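Local coordinates for protein sugar kinase, pfkB family (Thermotoga maritima, PDB 2AJR) that probably acts as an ATP-dependent sugar kinase of the ribokinase-like PfkB family, possibly phosphorylating fructose 1-phosphate, and binds a magnesium ion, at residues G176-V181 against Y281-H286. Sequence-based numbering, arbitrary orientation.
Sequences GVFVFV and YYFIKH
Phe283 of helix 271-286 lays its ring against that of Phe178 on strand 178-182, a compact example of how helices cover one face of the central sheet in the ribokinase-like alpha/beta fold. The two rings form a face-to-face stack, with centroids 4.0 Å apart and planes inclined by only 21°. The Phe283 ring sits nearly over the centre of Phe178, and its tilt brings its outer end (CE1, CZ and CE2) nearest, with Phe283 CZ 3.5 Å from Phe178 CG. Phe283 spans the gap because its CG is anti to the backbone N (chi1 177°), which carries the ring off the helix toward the strand.

Two residues along the strand, Phe180 points to the same side of the sheet and meets the root of this side chain instead of its tip. Its CZ reaches Phe283 CB at 4.0 Å, with that CB near the plane of the Phe180 ring. Phe180 is buried, and Met293 of helix 290-304 and Cys149 of strand 149-153 also pack on it. The stacked pair, in contrast, is partly exposed. On the reverse side of the strand, Val179 turns to Ala172 and Arg173 of helix 164-174, so the sheet is covered on both faces. Farther round the helix toward solvent, the exposed Lys285 makes no contact with the strand segment; instead, Lys285 CG sits 3.6 Å above one face of the Tyr281 ring, toward its rim.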
ATOM      1  N   GLY A 176     -26.204 -16.051  27.345  1.00 38.51           N
ATOM      2  CA  GLY A 176     -25.532 -15.528  28.533  1.00 38.58           C
ATOM      3  C   GLY A 176     -24.065 -15.154  28.359  1.00 38.62           C
ATOM      4  O   GLY A 176     -23.330 -15.061  29.349  1.00 39.06           O
ATOM      5  N   VAL A 177     -23.625 -14.943  27.118  1.00 36.37           N
ATOM      6  CA  VAL A 177     -22.268 -14.483  26.886  1.00 35.02           C
ATOM      7  C   VAL A 177     -22.215 -12.953  26.985  1.00 34.69           C
ATOM      8  O   VAL A 177     -23.031 -12.230  26.403  1.00 34.56           O
ATOM      9  CB  VAL A 177     -21.731 -14.963  25.549  1.00 35.40           C
ATOM     10  CG1 VAL A 177     -20.333 -14.429  25.324  1.00 35.86           C
ATOM     11  CG2 VAL A 177     -21.736 -16.489  25.512  1.00 34.48           C
ATOM     12  N   PHE A 178     -21.247 -12.472  27.750  1.00 33.49           N
ATOM     13  CA  PHE A 178     -21.080 -11.052  27.999  1.00 32.75           C
ATOM     14  C   PHE A 178     -20.527 -10.411  26.723  1.00 32.77           C
ATOM     15  O   PHE A 178     -19.626 -10.973  26.089  1.00 31.23           O
ATOM     16  CB  PHE A 178     -20.112 -10.880  29.166  1.00 32.76           C
ATOM     17  CG  PHE A 178     -20.090  -9.512  29.745  1.00 31.15           C
ATOM     18  CD1 PHE A 178     -19.206  -8.562  29.267  1.00 29.77           C
ATOM     19  CD2 PHE A 178     -20.913  -9.188  30.799  1.00 30.85           C
ATOM     20  CE1 PHE A 178     -19.167  -7.304  29.814  1.00 31.96           C
ATOM     21  CE2 PHE A 178     -20.881  -7.932  31.351  1.00 32.42           C
ATOM     22  CZ  PHE A 178     -20.012  -6.984  30.857  1.00 28.18           C
ATOM     23  N   VAL A 179     -21.071  -9.262  26.338  1.00 31.96           N
ATOM     24  CA  VAL A 179     -20.768  -8.669  25.031  1.00 32.98           C
ATOM     25  C   VAL A 179     -20.176  -7.274  25.132  1.00 32.59           C
ATOM     26  O   VAL A 179     -20.768  -6.410  25.759  1.00 31.44           O
ATOM     27  CB  VAL A 179     -22.048  -8.538  24.162  1.00 34.46           C
ATOM     28  CG1 VAL A 179     -21.793  -7.593  22.983  1.00 30.08           C
ATOM     29  CG2 VAL A 179     -22.549  -9.907  23.698  1.00 29.53           C
ATOM     30  N   PHE A 180     -19.025  -7.074  24.487  1.00 35.03           N
ATOM     31  CA  PHE A 180     -18.415  -5.740  24.263  1.00 34.76           C
ATOM     32  C   PHE A 180     -18.582  -5.366  22.791  1.00 34.68           C
ATOM     33  O   PHE A 180     -18.268  -6.190  21.924  1.00 34.46           O
ATOM     34  CB  PHE A 180     -16.904  -5.774  24.514  1.00 34.43           C
ATOM     35  CG  PHE A 180     -16.508  -6.100  25.919  1.00 37.03           C
ATOM     36  CD1 PHE A 180     -16.545  -7.412  26.381  1.00 36.92           C
ATOM     37  CD2 PHE A 180     -16.042  -5.102  26.772  1.00 39.11           C
ATOM     38  CE1 PHE A 180     -16.149  -7.723  27.684  1.00 38.85           C
ATOM     39  CE2 PHE A 180     -15.637  -5.408  28.074  1.00 38.71           C
ATOM     40  CZ  PHE A 180     -15.695  -6.723  28.530  1.00 33.84           C
ATOM     41  N   VAL A 181     -19.028  -4.144  22.491  1.00 35.06           N
ATOM     42  CA  VAL A 181     -19.055  -3.680  21.100  1.00 35.32           C
ATOM     43  C   VAL A 181     -18.367  -2.335  20.927  1.00 36.17           C
ATOM     44  O   VAL A 181     -18.590  -1.423  21.713  1.00 35.82           O
ATOM     45  CB  VAL A 181     -20.493  -3.565  20.563  1.00 36.42           C
ATOM     46  CG1 VAL A 181     -20.483  -2.890  19.207  1.00 35.03           C
ATOM     47  CG2 VAL A 181     -21.148  -4.932  20.473  1.00 32.46           C
ATOM     48  N   TYR A 281      -9.794  -7.532  29.787  1.00 34.80           N
ATOM     49  CA  TYR A 281      -8.892  -8.055  30.820  1.00 35.72           C
ATOM     50  C   TYR A 281      -9.392  -7.779  32.241  1.00 36.65           C
ATOM     51  O   TYR A 281      -9.314  -8.654  33.103  1.00 38.25           O
ATOM     52  CB  TYR A 281      -7.488  -7.466  30.655  1.00 35.71           C
ATOM     53  CG  TYR A 281      -6.497  -7.850  31.735  1.00 36.19           C
ATOM     54  CD1 TYR A 281      -5.729  -8.999  31.619  1.00 41.70           C
ATOM     55  CD2 TYR A 281      -6.310  -7.053  32.864  1.00 42.11           C
ATOM     56  CE1 TYR A 281      -4.808  -9.366  32.604  1.00 40.81           C
ATOM     57  CE2 TYR A 281      -5.378  -7.410  33.856  1.00 39.15           C
ATOM     58  CZ  TYR A 281      -4.638  -8.568  33.712  1.00 37.85           C
ATOM     59  OH  TYR A 281      -3.727  -8.943  34.663  1.00 39.50           O
ATOM     60  N   TYR A 282      -9.877  -6.570  32.488  1.00 35.91           N
ATOM     61  CA  TYR A 282     -10.304  -6.201  33.831  1.00 38.18           C
ATOM     62  C   TYR A 282     -11.522  -7.010  34.218  1.00 38.91           C
ATOM     63  O   TYR A 282     -11.623  -7.496  35.345  1.00 39.34           O
ATOM     64  CB  TYR A 282     -10.645  -4.705  33.942  1.00 38.68           C
ATOM     65  CG  TYR A 282     -10.856  -4.257  35.380  1.00 37.30           C
ATOM     66  CD1 TYR A 282     -12.048  -4.512  36.057  1.00 35.63           C
ATOM     67  CD2 TYR A 282      -9.847  -3.595  36.069  1.00 41.48           C
ATOM     68  CE1 TYR A 282     -12.220  -4.118  37.393  1.00 39.82           C
ATOM     69  CE2 TYR A 282     -10.010  -3.192  37.397  1.00 40.18           C
ATOM     70  CZ  TYR A 282     -11.189  -3.452  38.054  1.00 39.62           C
ATOM     71  OH  TYR A 282     -11.314  -3.029  39.361  1.00 37.80           O
ATOM     72  N   PHE A 283     -12.463  -7.109  33.285  1.00 39.51           N
ATOM     73  CA  PHE A 283     -13.659  -7.912  33.479  1.00 40.18           C
ATOM     74  C   PHE A 283     -13.267  -9.345  33.839  1.00 40.84           C
ATOM     75  O   PHE A 283     -13.664  -9.852  34.893  1.00 41.71           O
ATOM     76  CB  PHE A 283     -14.525  -7.887  32.221  1.00 40.97           C
ATOM     77  CG  PHE A 283     -15.748  -8.744  32.310  1.00 40.81           C
ATOM     78  CD1 PHE A 283     -16.747  -8.447  33.209  1.00 43.05           C
ATOM     79  CD2 PHE A 283     -15.903  -9.841  31.486  1.00 43.49           C
ATOM     80  CE1 PHE A 283     -17.873  -9.227  33.291  1.00 43.50           C
ATOM     81  CE2 PHE A 283     -17.027 -10.623  31.567  1.00 42.21           C
ATOM     82  CZ  PHE A 283     -18.014 -10.314  32.470  1.00 42.96           C
ATOM     83  N   ILE A 284     -12.459  -9.980  32.991  1.00 40.82           N
ATOM     84  CA  ILE A 284     -12.013 -11.348  33.256  1.00 41.13           C
ATOM     85  C   ILE A 284     -11.324 -11.495  34.617  1.00 42.69           C
ATOM     86  O   ILE A 284     -11.650 -12.408  35.373  1.00 43.87           O
ATOM     87  CB  ILE A 284     -11.046 -11.857  32.184  1.00 42.23           C
ATOM     88  CG1 ILE A 284     -11.776 -12.080  30.854  1.00 39.06           C
ATOM     89  CG2 ILE A 284     -10.385 -13.149  32.653  1.00 40.66           C
ATOM     90  CD1 ILE A 284     -10.917 -12.764  29.831  1.00 40.23           C
ATOM     91  N   LYS A 285     -10.390 -10.596  34.928  1.00 43.54           N
ATOM     92  CA  LYS A 285      -9.550 -10.754  36.118  1.00 44.57           C
ATOM     93  C   LYS A 285     -10.206 -10.265  37.416  1.00 44.74           C
ATOM     94  O   LYS A 285     -10.201 -10.988  38.403  1.00 44.65           O
ATOM     95  CB  LYS A 285      -8.174 -10.094  35.932  1.00 44.27           C
ATOM     96  CG  LYS A 285      -7.260 -10.760  34.888  1.00 46.94           C
ATOM     97  CD  LYS A 285      -7.058 -12.279  35.090  1.00 48.77           C
ATOM     98  CE  LYS A 285      -6.007 -12.861  34.122  1.00 48.64           C
ATOM     99  NZ  LYS A 285      -5.995 -14.365  34.055  1.00 46.16           N
ATOM    100  N   HIS A 286     -10.770  -9.061  37.427  1.00 45.58           N
ATOM    101  CA  HIS A 286     -11.325  -8.491  38.670  1.00 45.46           C
ATOM    102  C   HIS A 286     -12.843  -8.242  38.661  1.00 45.49           C
ATOM    103  O   HIS A 286     -13.344  -7.519  39.516  1.00 46.85           O
ATOM    104  CB  HIS A 286     -10.580  -7.199  39.026  1.00 45.72           C
ATOM    105  CG  HIS A 286      -9.103  -7.281  38.798  1.00 47.18           C
ATOM    106  ND1 HIS A 286      -8.416  -6.379  38.015  1.00 47.76           N
ATOM    107  CD2 HIS A 286      -8.187  -8.181  39.224  1.00 46.02           C
ATOM    108  CE1 HIS A 286      -7.138  -6.712  37.977  1.00 46.59           C
ATOM    109  NE2 HIS A 286      -6.974  -7.802  38.701  1.00 49.85           N
TER